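Local coordinates for protein ATP-dependent DNA helicase uvsW (Enterobacteria phage T4, PDB 1RIF) that couples ATP hydrolysis to 3'-5' translocation and unwinding of duplex DNA, and drives branch migration of Holliday junctions during phage recombination-dependent repair, at residues C17-F22 / Y56-P61; N86-L91 / R129-N134; I144-A149 / V178-F183; M187-G192 / K200-A205. The protein carries 1 engineered substitution. One frame throughout, in Å; residues are numbered along the deposited sequence.

Contact 1: C17-F22 / Y56-P61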
loop_
_atom_site.group_PDB
_atom_site.type_symbol
_atom_site.label_atom_id
_atom_site.label_comp_id
_atom_site.label_asym_id
_atom_site.label_seq_id
_atom_site.Cartn_x
_atom_site.Cartn_y
_atom_site.Cartn_z
ATOM N N CYS A 17 -9.459 12.482 21.313
ATOM C CA CYS A 17 -10.794 13.062 21.391
ATOM C C CYS A 17 -11.506 12.569 22.643
ATOM O O CYS A 17 -10.925 11.854 23.459
ATOM C CB CYS A 17 -11.607 12.654 20.167
ATOM S SG CYS A 17 -11.855 10.866 20.070
ATOM N N GLU A 18 -12.768 12.954 22.792
ATOM C CA GLU A 18 -13.554 12.529 23.944
ATOM C C GLU A 18 -13.880 11.045 23.823
ATOM O O GLU A 18 -13.586 10.415 22.802
ATOM C CB GLU A 18 -14.858 13.326 24.034
ATOM C CG GLU A 18 -14.895 14.325 25.179
ATOM C CD GLU A 18 -13.849 15.421 25.044
ATOM O OE1 GLU A 18 -13.921 16.203 24.068
ATOM O OE2 GLU A 18 -12.958 15.499 25.917
ATOM N N GLU A 19 -14.482 10.489 24.869
ATOM C CA GLU A 19 -14.846 9.084 24.857
ATOM C C GLU A 19 -16.119 8.947 24.043
ATOM O O GLU A 19 -16.398 7.899 23.470
ATOM C CB GLU A 19 -15.074 8.582 26.284
ATOM C CG GLU A 19 -15.260 7.067 26.410
ATOM C CD GLU A 19 -14.025 6.274 25.983
ATOM O OE1 GLU A 19 -13.998 5.044 26.224
ATOM O OE2 GLU A 19 -13.087 6.876 25.405
ATOM N N SER A 20 -16.886 10.028 23.986
ATOM C CA SER A 20 -18.136 10.040 23.243
ATOM C C SER A 20 -17.891 10.077 21.739
ATOM O O SER A 20 -18.518 9.335 20.978
ATOM C CB SER A 20 -18.966 11.259 23.639
ATOM O OG SER A 20 -18.282 12.453 23.293
ATOM N N THR A 21 -16.985 10.951 21.311
ATOM C CA THR A 21 -16.695 11.078 19.892
ATOM C C THR A 21 -15.947 9.834 19.420
ATOM O O THR A 21 -16.075 9.419 18.265
ATOM C CB THR A 21 -15.850 12.339 19.596
ATOM O OG1 THR A 21 -14.464 12.043 19.789
ATOM C CG2 THR A 21 -16.247 13.478 20.525
ATOM N N PHE A 22 -15.182 9.234 20.328
ATOM C CA PHE A 22 -14.426 8.031 20.010
ATOM C C PHE A 22 -15.351 6.901 19.575
ATOM O O PHE A 22 -15.075 6.188 18.610
ATOM C CB PHE A 22 -13.618 7.559 21.213
ATOM C CG PHE A 22 -12.951 6.231 20.996
ATOM C CD1 PHE A 22 -11.878 6.113 20.113
ATOM C CD2 PHE A 22 -13.420 5.091 21.638
ATOM C CE1 PHE A 22 -11.284 4.879 19.873
ATOM C CE2 PHE A 22 -12.833 3.850 21.405
ATOM C CZ PHE A 22 -11.763 3.742 20.521
ATOM N N TYR A 56 -9.302 0.317 19.915
ATOM C CA TYR A 56 -9.425 1.027 21.182
ATOM C C TYR A 56 -8.149 1.780 21.531
ATOM O O TYR A 56 -8.122 2.566 22.477
ATOM C CB TYR A 56 -9.796 0.061 22.308
ATOM C CG TYR A 56 -11.223 -0.420 22.228
ATOM C CD1 TYR A 56 -11.522 -1.702 21.771
ATOM C CD2 TYR A 56 -12.277 0.413 22.601
ATOM C CE1 TYR A 56 -12.838 -2.146 21.692
ATOM C CE2 TYR A 56 -13.596 -0.018 22.526
ATOM C CZ TYR A 56 -13.868 -1.299 22.072
ATOM O OH TYR A 56 -15.166 -1.737 22.015
ATOM N N ASN A 57 -7.091 1.536 20.766
ATOM C CA ASN A 57 -5.831 2.236 20.978
ATOM C C ASN A 57 -5.928 3.572 20.251
ATOM O O ASN A 57 -4.967 4.334 20.201
ATOM C CB ASN A 57 -4.663 1.427 20.416
ATOM C CG ASN A 57 -4.351 0.200 21.247
ATOM O OD1 ASN A 57 -3.795 0.303 22.343
ATOM N ND2 ASN A 57 -4.714 -0.974 20.732
ATOM N N ARG A 58 -7.108 3.847 19.699
ATOM C CA ARG A 58 -7.367 5.079 18.966
ATOM C C ARG A 58 -6.419 5.229 17.766
ATOM O O ARG A 58 -6.034 6.339 17.395
ATOM C CB ARG A 58 -7.259 6.288 19.906
ATOM C CG ARG A 58 -8.310 6.306 21.024
ATOM C CD ARG A 58 -8.108 7.501 21.969
ATOM N NE ARG A 58 -9.148 8.539 21.883
ATOM C CZ ARG A 58 -10.318 8.505 22.525
ATOM N NH1 ARG A 58 -10.620 7.479 23.307
ATOM N NH2 ARG A 58 -11.180 9.505 22.402
ATOM N N LEU A 59 -6.051 4.099 17.167
ATOM C CA LEU A 59 -5.177 4.086 16.001
ATOM C C LEU A 59 -6.031 3.806 14.776
ATOM O O LEU A 59 -6.882 2.919 14.794
ATOM C CB LEU A 59 -4.109 3.004 16.131
ATOM C CG LEU A 59 -3.076 3.184 17.240
ATOM C CD1 LEU A 59 -2.121 2.010 17.242
ATOM C CD2 LEU A 59 -2.313 4.480 17.032
ATOM N N LEU A 60 -5.803 4.567 13.713
ATOM C CA LEU A 60 -6.556 4.410 12.475
ATOM C C LEU A 60 -5.601 4.194 11.299
ATOM O O LEU A 60 -4.585 4.883 11.182
ATOM C CB LEU A 60 -7.384 5.664 12.223
ATOM C CG LEU A 60 -8.202 5.672 10.938
ATOM C CD1 LEU A 60 -9.526 4.971 11.170
ATOM C CD2 LEU A 60 -8.422 7.102 10.499
ATOM N N PRO A 61 -5.897 3.223 10.422
ATOM C CA PRO A 61 -4.953 3.067 9.313
ATOM C C PRO A 61 -4.735 4.398 8.579
ATOM O O PRO A 61 -5.687 5.119 8.265
ATOM C CB PRO A 61 -5.588 1.965 8.449
ATOM C CG PRO A 61 -6.979 1.800 8.979
ATOM C CD PRO A 61 -6.887 2.137 10.432
#
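Phe-22 holds CG opposite its backbone N (chi1 173°) while Arg-58, at a left-handed backbone position, kinks its chain at chi3 (111°); together these torsions lay the guanidinium over the Phe-22 ring. The two flat groups are turned by just 22°. Phe-22 CG is 3.5 Å from Arg-58 NH1, and the aliphatic part of the arginine follows the same ring, with CG 3.5 Å from Phe-22 CE1. Glu-19 reaches back from the first helical turn, its carboxylate nearly coplanar with the guanidinium; Glu-19 OE2 forms a longish salt bridge of 3.3 Å with Arg-58 NH1, met almost in the guanidinium plane. At the far end of the ring, Phe-22 CE2 touches Tyr-56 CD2 at 3.7 Å, the two side chains crossing at about a right angle. In the UvsW N-terminal domain, this surface contact seats the start of helix 19-28 against the turn leading into strand 59-61, an edge strand antiparallel to strand 12-16; Leu-54 adds to the packing on Phe-22.

Contact 2: N86-L91 / R129-N134; sequences NEKEEL and RRRILN
Arg-129, with positive phi at the end of helix 116-128, grips Glu-89 side-on: Arg-129 NE and NH2 both point at Glu-89 OE2, at 2.9 and 2.7 Å respectively. That oxygen lies near the guanidinium plane and uses its anti lone pair, so two N-H groups share one acceptor. The other carboxylate oxygen, OE1, is hydrogen-bonded to Tyr-151 OH, which probably helps to fix the rotation of the group. Glu-87 completes the salt-bridge network from another part of the guanidinium edge, but its OE2 is held only weakly, 3.3 Å from Arg-129 NH2, and its carboxylate is twisted 50° from the guanidinium plane. One face of that guanidinium is covered by the backbone at Lys-88 and Glu-89. Arg-130 works through solvent instead: water 2 lies 2.6 Å from Glu-87 O and 3.0 Å from Arg-130 NH1, and water 1 bridges the same carbonyl to Arg-130 NH2. Arg-131 brings NH2 to 3.9 Å from Lys-88 NZ, a like-charged approach probably eased by their own partners, Glu-124 for Arg-131 and Asn-128 for Lys-88. The loop between strand 79-81 and helix 93-101 is thus fastened beside the start of strand 130-133, which runs parallel between strands 254-258 and 278-280 in the seven-stranded helicase sheet.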
loop_
_atom_site.group_PDB
_atom_site.type_symbol
_atom_site.label_atom_id
_atom_site.label_comp_id
_atom_site.label_asym_id
_atom_site.label_seq_id
_atom_site.Cartn_x
_atom_site.Cartn_y
_atom_site.Cartn_z
ATOM N N ASN A 86 -0.063 15.027 6.259
ATOM C CA ASN A 86 -0.409 15.468 4.913
ATOM C C ASN A 86 0.809 15.748 4.043
ATOM O O ASN A 86 0.673 16.236 2.927
ATOM C CB ASN A 86 -1.276 16.728 4.988
ATOM C CG ASN A 86 -2.487 16.551 5.888
ATOM O OD1 ASN A 86 -3.301 15.649 5.676
ATOM N ND2 ASN A 86 -2.612 17.412 6.895
ATOM N N GLU A 87 1.989 15.433 4.559
ATOM C CA GLU A 87 3.235 15.661 3.848
ATOM C C GLU A 87 3.299 14.946 2.494
ATOM O O GLU A 87 2.954 13.770 2.374
ATOM C CB GLU A 87 4.386 15.217 4.730
ATOM C CG GLU A 87 5.740 15.510 4.171
ATOM C CD GLU A 87 6.843 15.039 5.090
ATOM O OE1 GLU A 87 6.979 15.606 6.202
ATOM O OE2 GLU A 87 7.565 14.091 4.698
ATOM N N LYS A 88 3.745 15.674 1.476
ATOM C CA LYS A 88 3.863 15.151 0.124
ATOM C C LYS A 88 5.334 15.122 -0.292
ATOM O O LYS A 88 6.172 15.780 0.320
ATOM C CB LYS A 88 3.094 16.047 -0.846
ATOM C CG LYS A 88 1.661 16.334 -0.462
ATOM C CD LYS A 88 0.768 15.149 -0.736
ATOM C CE LYS A 88 -0.675 15.449 -0.373
ATOM N NZ LYS A 88 -1.594 14.348 -0.764
ATOM N N GLU A 89 5.647 14.350 -1.329
ATOM C CA GLU A 89 7.017 14.274 -1.833
ATOM C C GLU A 89 7.356 15.596 -2.492
ATOM O O GLU A 89 6.551 16.147 -3.245
ATOM C CB GLU A 89 7.160 13.169 -2.883
ATOM C CG GLU A 89 7.527 11.823 -2.318
ATOM C CD GLU A 89 8.924 11.798 -1.760
ATOM O OE1 GLU A 89 9.896 11.758 -2.541
ATOM O OE2 GLU A 89 9.046 11.831 -0.526
ATOM N N GLU A 90 8.540 16.121 -2.210
ATOM C CA GLU A 90 8.928 17.370 -2.834
ATOM C C GLU A 90 9.514 16.988 -4.173
ATOM O O GLU A 90 10.723 16.822 -4.327
ATOM C CB GLU A 90 9.942 18.121 -1.973
ATOM C CG GLU A 90 9.314 18.802 -0.770
ATOM C CD GLU A 90 10.318 19.612 0.019
ATOM O OE1 GLU A 90 9.903 20.334 0.956
ATOM O OE2 GLU A 90 11.525 19.520 -0.299
ATOM N N LEU A 91 8.622 16.820 -5.136
ATOM C CA LEU A 91 9.002 16.436 -6.477
ATOM C C LEU A 91 8.097 17.221 -7.411
ATOM O O LEU A 91 6.882 17.046 -7.396
ATOM C CB LEU A 91 8.795 14.920 -6.640
ATOM C CG LEU A 91 9.352 14.085 -7.806
ATOM C CD1 LEU A 91 8.414 14.171 -8.968
ATOM C CD2 LEU A 91 10.757 14.537 -8.181
ATOM N N ARG A 129 2.546 9.828 -1.950
ATOM C CA ARG A 129 3.040 8.729 -1.116
ATOM C C ARG A 129 2.257 7.419 -1.143
ATOM O O ARG A 129 2.859 6.347 -1.196
ATOM C CB ARG A 129 3.168 9.187 0.349
ATOM C CG ARG A 129 4.572 9.601 0.794
ATOM C CD ARG A 129 5.044 10.853 0.080
ATOM N NE ARG A 129 6.375 11.308 0.501
ATOM C CZ ARG A 129 6.652 11.927 1.652
ATOM N NH1 ARG A 129 5.698 12.180 2.543
ATOM N NH2 ARG A 129 7.887 12.330 1.894
ATOM N N ARG A 130 0.928 7.487 -1.093
ATOM C CA ARG A 130 0.138 6.260 -1.092
ATOM C C ARG A 130 -1.191 6.416 -1.815
ATOM O O ARG A 130 -1.980 7.298 -1.484
ATOM C CB ARG A 130 -0.081 5.791 0.357
ATOM C CG ARG A 130 -0.838 6.781 1.243
ATOM C CD ARG A 130 -0.594 6.524 2.731
ATOM N NE ARG A 130 0.778 6.841 3.127
ATOM C CZ ARG A 130 1.280 8.075 3.216
ATOM N NH1 ARG A 130 0.527 9.136 2.946
ATOM N NH2 ARG A 130 2.553 8.247 3.566
ATOM N N ARG A 131 -1.425 5.550 -2.805
ATOM C CA ARG A 131 -2.651 5.573 -3.600
ATOM C C ARG A 131 -3.049 4.195 -4.110
ATOM O O ARG A 131 -2.246 3.259 -4.135
ATOM C CB ARG A 131 -2.489 6.446 -4.854
ATOM C CG ARG A 131 -2.092 7.873 -4.632
ATOM C CD ARG A 131 -3.283 8.804 -4.708
ATOM N NE ARG A 131 -3.354 9.642 -3.513
ATOM C CZ ARG A 131 -3.753 10.907 -3.505
ATOM N NH1 ARG A 131 -4.116 11.496 -4.640
ATOM N NH2 ARG A 131 -3.788 11.583 -2.362
ATOM N N ILE A 132 -4.309 4.089 -4.516
ATOM C CA ILE A 132 -4.801 2.876 -5.139
ATOM C C ILE A 132 -4.792 3.372 -6.574
ATOM O O ILE A 132 -5.571 4.252 -6.934
ATOM C CB ILE A 132 -6.247 2.520 -4.773
ATOM C CG1 ILE A 132 -6.318 1.919 -3.369
ATOM C CG2 ILE A 132 -6.786 1.523 -5.778
ATOM C CD1 ILE A 132 -7.734 1.591 -2.941
ATOM N N LEU A 133 -3.876 2.841 -7.374
ATOM C CA LEU A 133 -3.759 3.243 -8.757
ATOM C C LEU A 133 -4.743 2.399 -9.546
ATOM O O LEU A 133 -4.537 1.203 -9.750
ATOM C CB LEU A 133 -2.326 3.022 -9.239
ATOM C CG LEU A 133 -1.265 3.730 -8.395
ATOM C CD1 LEU A 133 0.112 3.355 -8.909
ATOM C CD2 LEU A 133 -1.480 5.242 -8.440
ATOM N N ASN A 134 -5.824 3.037 -9.975
ATOM C CA ASN A 134 -6.869 2.356 -10.714
ATOM C C ASN A 134 -6.606 2.356 -12.220
ATOM O O ASN A 134 -7.112 3.212 -12.943
ATOM C CB ASN A 134 -8.209 3.020 -10.389
ATOM C CG ASN A 134 -9.379 2.325 -11.047
ATOM O OD1 ASN A 134 -9.381 1.105 -11.198
ATOM N ND2 ASN A 134 -10.391 3.098 -11.430
HETATM O O HOH W 1 3.544 10.939 3.898
HETATM O O HOH W 2 1.116 12.116 3.165
#

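Contact 3: I144-A149 / V178-F183; sequences IQALLA and VDYRLF
Tyr-180 OH is hydrogen-bonded to Ser-142 OG, while its ring carbon CD1 rests 3.9 Å from Ala-146 CB. Ser-142 belongs to the predicted ATP-binding loop, and helix 141-155 follows this P-loop in the RecA-like fold; the bond ties Tyr-180, near the end of helix 167-180, to what is probably the nucleotide-binding loop. No hydrogen bond joins the two segments; the rest is packing of carbon groups, plus one ring edge meeting a backbone carbonyl. Leu-182, just beyond the positive-phi residue Arg-181, holds CG anti to its carbonyl carbon (chi1 -65°), which, with chi2 near 171°, brings CD1 against two residues of the P-loop helix: it lies 3.8 Å from Ala-146 CB and 3.9 Å from Leu-147 CD2. The small alanines let the two elements come close. Phe-177 of helix 167-180 also touches Ala-146 and Ala-149, and meets the Phe-183 ring. That ring is driven in against the helix backbone: Phe-183 CZ reaches Ala-149 CB at 3.6 Å, and CE1 brings the ring edge to 3.6 Å from Ala-146 O.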
loop_
_atom_site.group_PDB
_atom_site.type_symbol
_atom_site.label_atom_id
_atom_site.label_comp_id
_atom_site.label_asym_id
_atom_site.label_seq_id
_atom_site.Cartn_x
_atom_site.Cartn_y
_atom_site.Cartn_z
ATOM N N ILE A 144 5.170 0.589 -14.354
ATOM C CA ILE A 144 4.758 1.584 -13.366
ATOM C C ILE A 144 5.378 1.192 -12.035
ATOM O O ILE A 144 5.933 2.025 -11.329
ATOM C CB ILE A 144 3.219 1.635 -13.216
ATOM C CG1 ILE A 144 2.598 2.220 -14.491
ATOM C CG2 ILE A 144 2.848 2.457 -11.985
ATOM C CD1 ILE A 144 1.086 2.417 -14.433
ATOM N N GLN A 145 5.286 -0.091 -11.707
ATOM C CA GLN A 145 5.854 -0.611 -10.472
ATOM C C GLN A 145 7.386 -0.505 -10.469
ATOM O O GLN A 145 7.992 -0.167 -9.451
ATOM C CB GLN A 145 5.398 -2.061 -10.277
ATOM C CG GLN A 145 3.950 -2.164 -9.819
ATOM C CD GLN A 145 3.418 -3.584 -9.833
ATOM O OE1 GLN A 145 3.124 -4.129 -10.894
ATOM N NE2 GLN A 145 3.301 -4.192 -8.659
ATOM N N ALA A 146 8.009 -0.783 -11.613
ATOM C CA ALA A 146 9.470 -0.693 -11.741
ATOM C C ALA A 146 9.943 0.746 -11.543
ATOM O O ALA A 146 10.943 0.988 -10.875
ATOM C CB ALA A 146 9.917 -1.194 -13.114
ATOM N N LEU A 147 9.223 1.701 -12.124
ATOM C CA LEU A 147 9.600 3.107 -11.991
ATOM C C LEU A 147 9.457 3.589 -10.549
ATOM O O LEU A 147 10.304 4.323 -10.041
ATOM C CB LEU A 147 8.761 3.969 -12.941
ATOM C CG LEU A 147 9.158 3.750 -14.401
ATOM C CD1 LEU A 147 8.270 4.552 -15.337
ATOM C CD2 LEU A 147 10.609 4.166 -14.561
ATOM N N LEU A 148 8.380 3.169 -9.896
ATOM C CA LEU A 148 8.130 3.520 -8.507
ATOM C C LEU A 148 9.247 2.964 -7.609
ATOM O O LEU A 148 9.746 3.672 -6.737
ATOM C CB LEU A 148 6.769 2.963 -8.072
ATOM C CG LEU A 148 5.554 3.740 -8.569
ATOM C CD1 LEU A 148 4.321 2.877 -8.388
ATOM C CD2 LEU A 148 5.423 5.052 -7.812
ATOM N N ALA A 149 9.640 1.707 -7.827
ATOM C CA ALA A 149 10.711 1.091 -7.036
ATOM C C ALA A 149 12.081 1.743 -7.326
ATOM O O ALA A 149 12.869 1.971 -6.408
ATOM C CB ALA A 149 10.763 -0.415 -7.302
ATOM N N VAL A 178 14.290 -6.694 -14.622
ATOM C CA VAL A 178 15.623 -6.852 -15.194
ATOM C C VAL A 178 15.588 -6.603 -16.709
ATOM O O VAL A 178 16.553 -6.092 -17.280
ATOM C CB VAL A 178 16.200 -8.272 -14.887
ATOM C CG1 VAL A 178 17.589 -8.429 -15.498
ATOM C CG2 VAL A 178 16.282 -8.488 -13.376
ATOM N N ASP A 179 14.480 -6.946 -17.367
ATOM C CA ASP A 179 14.383 -6.714 -18.808
ATOM C C ASP A 179 14.405 -5.214 -19.100
ATOM O O ASP A 179 15.013 -4.772 -20.084
ATOM C CB ASP A 179 13.112 -7.339 -19.386
ATOM C CG ASP A 179 13.059 -7.258 -20.907
ATOM O OD1 ASP A 179 14.021 -7.706 -21.561
ATOM O OD2 ASP A 179 12.053 -6.754 -21.452
ATOM N N TYR A 180 13.747 -4.438 -18.241
ATOM C CA TYR A 180 13.702 -2.980 -18.394
ATOM C C TYR A 180 15.104 -2.397 -18.219
ATOM O O TYR A 180 15.443 -1.344 -18.782
ATOM C CB TYR A 180 12.785 -2.367 -17.333
ATOM C CG TYR A 180 11.327 -2.680 -17.518
ATOM C CD1 TYR A 180 10.538 -3.058 -16.434
ATOM C CD2 TYR A 180 10.726 -2.583 -18.776
ATOM C CE1 TYR A 180 9.193 -3.334 -16.592
ATOM C CE2 TYR A 180 9.375 -2.855 -18.944
ATOM C CZ TYR A 180 8.620 -3.231 -17.845
ATOM O OH TYR A 180 7.284 -3.504 -17.995
ATOM N N ARG A 181 15.889 -3.107 -17.411
ATOM C CA ARG A 181 17.259 -2.758 -17.069
ATOM C C ARG A 181 17.324 -1.700 -15.984
ATOM O O ARG A 181 18.317 -0.984 -15.861
ATOM C CB ARG A 181 18.038 -2.308 -18.301
ATOM C CG ARG A 181 18.117 -3.377 -19.369
ATOM C CD ARG A 181 19.138 -3.031 -20.425
ATOM N NE ARG A 181 18.918 -3.807 -21.638
ATOM C CZ ARG A 181 19.738 -3.801 -22.680
ATOM N NH1 ARG A 181 20.835 -3.060 -22.645
ATOM N NH2 ARG A 181 19.458 -4.531 -23.754
ATOM N N LEU A 182 16.255 -1.609 -15.198
ATOM C CA LEU A 182 16.209 -0.666 -14.084
ATOM C C LEU A 182 16.769 -1.367 -12.838
ATOM O O LEU A 182 17.156 -0.718 -11.866
ATOM C CB LEU A 182 14.767 -0.201 -13.837
ATOM C CG LEU A 182 14.134 0.621 -14.966
ATOM C CD1 LEU A 182 12.653 0.826 -14.696
ATOM C CD2 LEU A 182 14.852 1.955 -15.091
ATOM N N PHE A 183 16.821 -2.697 -12.896
ATOM C CA PHE A 183 17.332 -3.520 -11.803
ATOM C C PHE A 183 18.087 -4.724 -12.351
ATOM O O PHE A 183 17.922 -5.095 -13.512
ATOM C CB PHE A 183 16.184 -4.060 -10.922
ATOM C CG PHE A 183 15.393 -3.001 -10.215
ATOM C CD1 PHE A 183 14.387 -2.304 -10.877
ATOM C CD2 PHE A 183 15.670 -2.683 -8.885
ATOM C CE1 PHE A 183 13.664 -1.301 -10.224
ATOM C CE2 PHE A 183 14.953 -1.683 -8.224
ATOM C CZ PHE A 183 13.948 -0.991 -8.901
#

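Contact 4: M187-G192 / K200-A205; sequences MIKKIG and KYKNDA
Lys-202 NZ donates to Ile-188 O at 2.9 Å, coming from above the carbonyl plane, and also bonds to His-185 O, so two backbone carbonyls hold the one ammonium. The second bond across the contact runs the other way: Lys-189 NZ to Asn-203 OD1, 3.0 Å, tilted 33° from the amide plane. Lys-189 gets there with a fully extended chain, CG anti to the backbone N (chi1 178°). Its methylenes run alongside two other lysines: Lys-189 CB lies 3.7 Å from Lys-202 CG, and Lys-189 CG 3.6 Å from Lys-200 CG. The outer part of Lys-200 is less surely placed. Farther out, the type I turn Lys-202 to Ala-205 brings Ala-205 CB to 3.4 Å from Met-187 O. Strand 188-190, at the edge of the helicase sheet, is parallel to strand 207-210, with backbone bonds from Lys-189 to Val-207 and Val-209; the connection between these adjacent parallel strands has no helix, where a beta-alpha-beta unit would carry one, in the parallel sheet of the RecA-like domain.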
loop_
_atom_site.group_PDB
_atom_site.type_symbol
_atom_site.label_atom_id
_atom_site.label_comp_id
_atom_site.label_asym_id
_atom_site.label_seq_id
_atom_site.Cartn_x
_atom_site.Cartn_y
_atom_site.Cartn_z
ATOM N N MET A 187 19.742 -7.798 -7.187
ATOM C CA MET A 187 18.999 -6.775 -6.446
ATOM C C MET A 187 17.551 -7.181 -6.095
ATOM O O MET A 187 16.851 -6.469 -5.371
ATOM C CB MET A 187 18.943 -5.486 -7.278
ATOM C CG MET A 187 20.289 -4.912 -7.695
ATOM S SD MET A 187 20.069 -3.556 -8.884
ATOM C CE MET A 187 19.458 -2.238 -7.824
ATOM N N ILE A 188 17.100 -8.321 -6.608
ATOM C CA ILE A 188 15.729 -8.756 -6.367
ATOM C C ILE A 188 15.634 -10.160 -5.772
ATOM O O ILE A 188 15.995 -11.151 -6.412
ATOM C CB ILE A 188 14.931 -8.699 -7.679
ATOM C CG1 ILE A 188 15.018 -7.286 -8.266
ATOM C CG2 ILE A 188 13.484 -9.117 -7.435
ATOM C CD1 ILE A 188 14.520 -7.174 -9.693
ATOM N N LYS A 189 15.150 -10.228 -4.535
ATOM C CA LYS A 189 14.989 -11.498 -3.834
ATOM C C LYS A 189 13.552 -11.989 -3.946
ATOM O O LYS A 189 12.620 -11.280 -3.575
ATOM C CB LYS A 189 15.339 -11.337 -2.350
ATOM C CG LYS A 189 15.140 -12.603 -1.537
ATOM C CD LYS A 189 15.223 -12.343 -0.046
ATOM C CE LYS A 189 15.034 -13.647 0.725
ATOM N NZ LYS A 189 14.683 -13.433 2.168
ATOM N N LYS A 190 13.364 -13.192 -4.469
ATOM C CA LYS A 190 12.016 -13.736 -4.574
ATOM C C LYS A 190 11.818 -14.658 -3.376
ATOM O O LYS A 190 12.647 -15.525 -3.121
ATOM C CB LYS A 190 11.847 -14.512 -5.884
ATOM C CG LYS A 190 12.072 -13.669 -7.132
ATOM C CD LYS A 190 11.703 -14.414 -8.400
ATOM C CE LYS A 190 12.574 -15.640 -8.617
ATOM N NZ LYS A 190 14.007 -15.294 -8.823
ATOM N N ILE A 191 10.753 -14.453 -2.611
ATOM C CA ILE A 191 10.509 -15.313 -1.459
ATOM C C ILE A 191 9.334 -16.245 -1.724
ATOM O O ILE A 191 8.518 -15.989 -2.609
ATOM C CB ILE A 191 10.219 -14.501 -0.176
ATOM C CG1 ILE A 191 8.967 -13.640 -0.358
ATOM C CG2 ILE A 191 11.411 -13.636 0.159
ATOM C CD1 ILE A 191 8.537 -12.912 0.899
ATOM N N GLY A 192 9.260 -17.331 -0.960
ATOM C CA GLY A 192 8.175 -18.282 -1.133
ATOM C C GLY A 192 8.492 -19.450 -2.053
ATOM O O GLY A 192 9.631 -19.923 -2.106
ATOM N N LYS A 200 18.531 -17.483 -4.043
ATOM C CA LYS A 200 18.223 -16.590 -2.930
ATOM C C LYS A 200 19.333 -16.480 -1.883
ATOM O O LYS A 200 20.525 -16.486 -2.212
ATOM C CB LYS A 200 16.921 -17.004 -2.246
ATOM C CG LYS A 200 15.771 -16.046 -2.505
ATOM C CD LYS A 200 14.768 -16.068 -1.361
ATOM C CE LYS A 200 14.219 -17.457 -1.105
ATOM N NZ LYS A 200 13.234 -17.423 0.010
ATOM N N TYR A 201 18.934 -16.373 -0.617
ATOM C CA TYR A 201 19.892 -16.234 0.474
ATOM C C TYR A 201 20.525 -14.856 0.256
ATOM O O TYR A 201 21.600 -14.551 0.783
ATOM C CB TYR A 201 20.971 -17.327 0.396
ATOM C CG TYR A 201 20.477 -18.733 0.061
ATOM C CD1 TYR A 201 21.386 -19.775 -0.150
ATOM C CD2 TYR A 201 19.114 -19.019 -0.076
ATOM C CE1 TYR A 201 20.951 -21.059 -0.494
ATOM C CE2 TYR A 201 18.671 -20.302 -0.423
ATOM C CZ TYR A 201 19.596 -21.313 -0.632
ATOM O OH TYR A 201 19.165 -22.571 -0.987
ATOM N N LYS A 202 19.840 -14.042 -0.550
ATOM C CA LYS A 202 20.266 -12.684 -0.880
ATOM C C LYS A 202 19.397 -11.710 -0.085
ATOM O O LYS A 202 18.488 -11.069 -0.610
ATOM C CB LYS A 202 20.124 -12.426 -2.393
ATOM C CG LYS A 202 18.748 -12.744 -2.965
ATOM C CD LYS A 202 18.540 -12.219 -4.396
ATOM C CE LYS A 202 19.022 -13.190 -5.452
ATOM N NZ LYS A 202 18.250 -13.014 -6.717
ATOM N N ASN A 203 19.692 -11.614 1.202
ATOM C CA ASN A 203 18.951 -10.749 2.104
ATOM C C ASN A 203 19.431 -9.304 2.078
ATOM O O ASN A 203 18.978 -8.481 2.866
ATOM C CB ASN A 203 19.043 -11.317 3.518
ATOM C CG ASN A 203 18.417 -12.697 3.624
ATOM O OD1 ASN A 203 17.197 -12.831 3.670
ATOM N ND2 ASN A 203 19.252 -13.732 3.645
ATOM N N ASP A 204 20.354 -9.002 1.173
ATOM C CA ASP A 204 20.872 -7.646 1.037
ATOM C C ASP A 204 20.171 -6.968 -0.134
ATOM O O ASP A 204 20.369 -5.780 -0.383
ATOM C CB ASP A 204 22.386 -7.673 0.793
ATOM C CG ASP A 204 22.768 -8.449 -0.460
ATOM O OD1 ASP A 204 22.244 -9.571 -0.658
ATOM O OD2 ASP A 204 23.605 -7.940 -1.238
ATOM N N ALA A 205 19.345 -7.732 -0.844
ATOM C CA ALA A 205 18.611 -7.218 -1.998
ATOM C C ALA A 205 17.556 -6.213 -1.568
ATOM O O ALA A 205 16.748 -6.495 -0.684
ATOM C CB ALA A 205 17.953 -8.367 -2.758
#

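The contacts follow one another along the chain, from the N-terminal domain into the RecA-like ATP-binding domain of this helicase fragment. Contact 1 joins helix 19-28 to an edge of the small mixed sheet, its centre about 40 Å from those of contacts 3 and 4, across the chain's centre. Contact 2, centred about 25 Å from contact 1, fastens the loop leading from the mixed sheet to helix 93-101 at strand 130-133. Leu-133 of that strand packs on Ile-144 and Leu-148 of contact 3. Contacts 3 and 4, centres about 16 Å apart, touch where Phe-183 meets Ile-188. Contacts 2 and 4 reach the same parallel sheet; contact 3 packs helix 141-155 against the end of helix 167-180 within that domain.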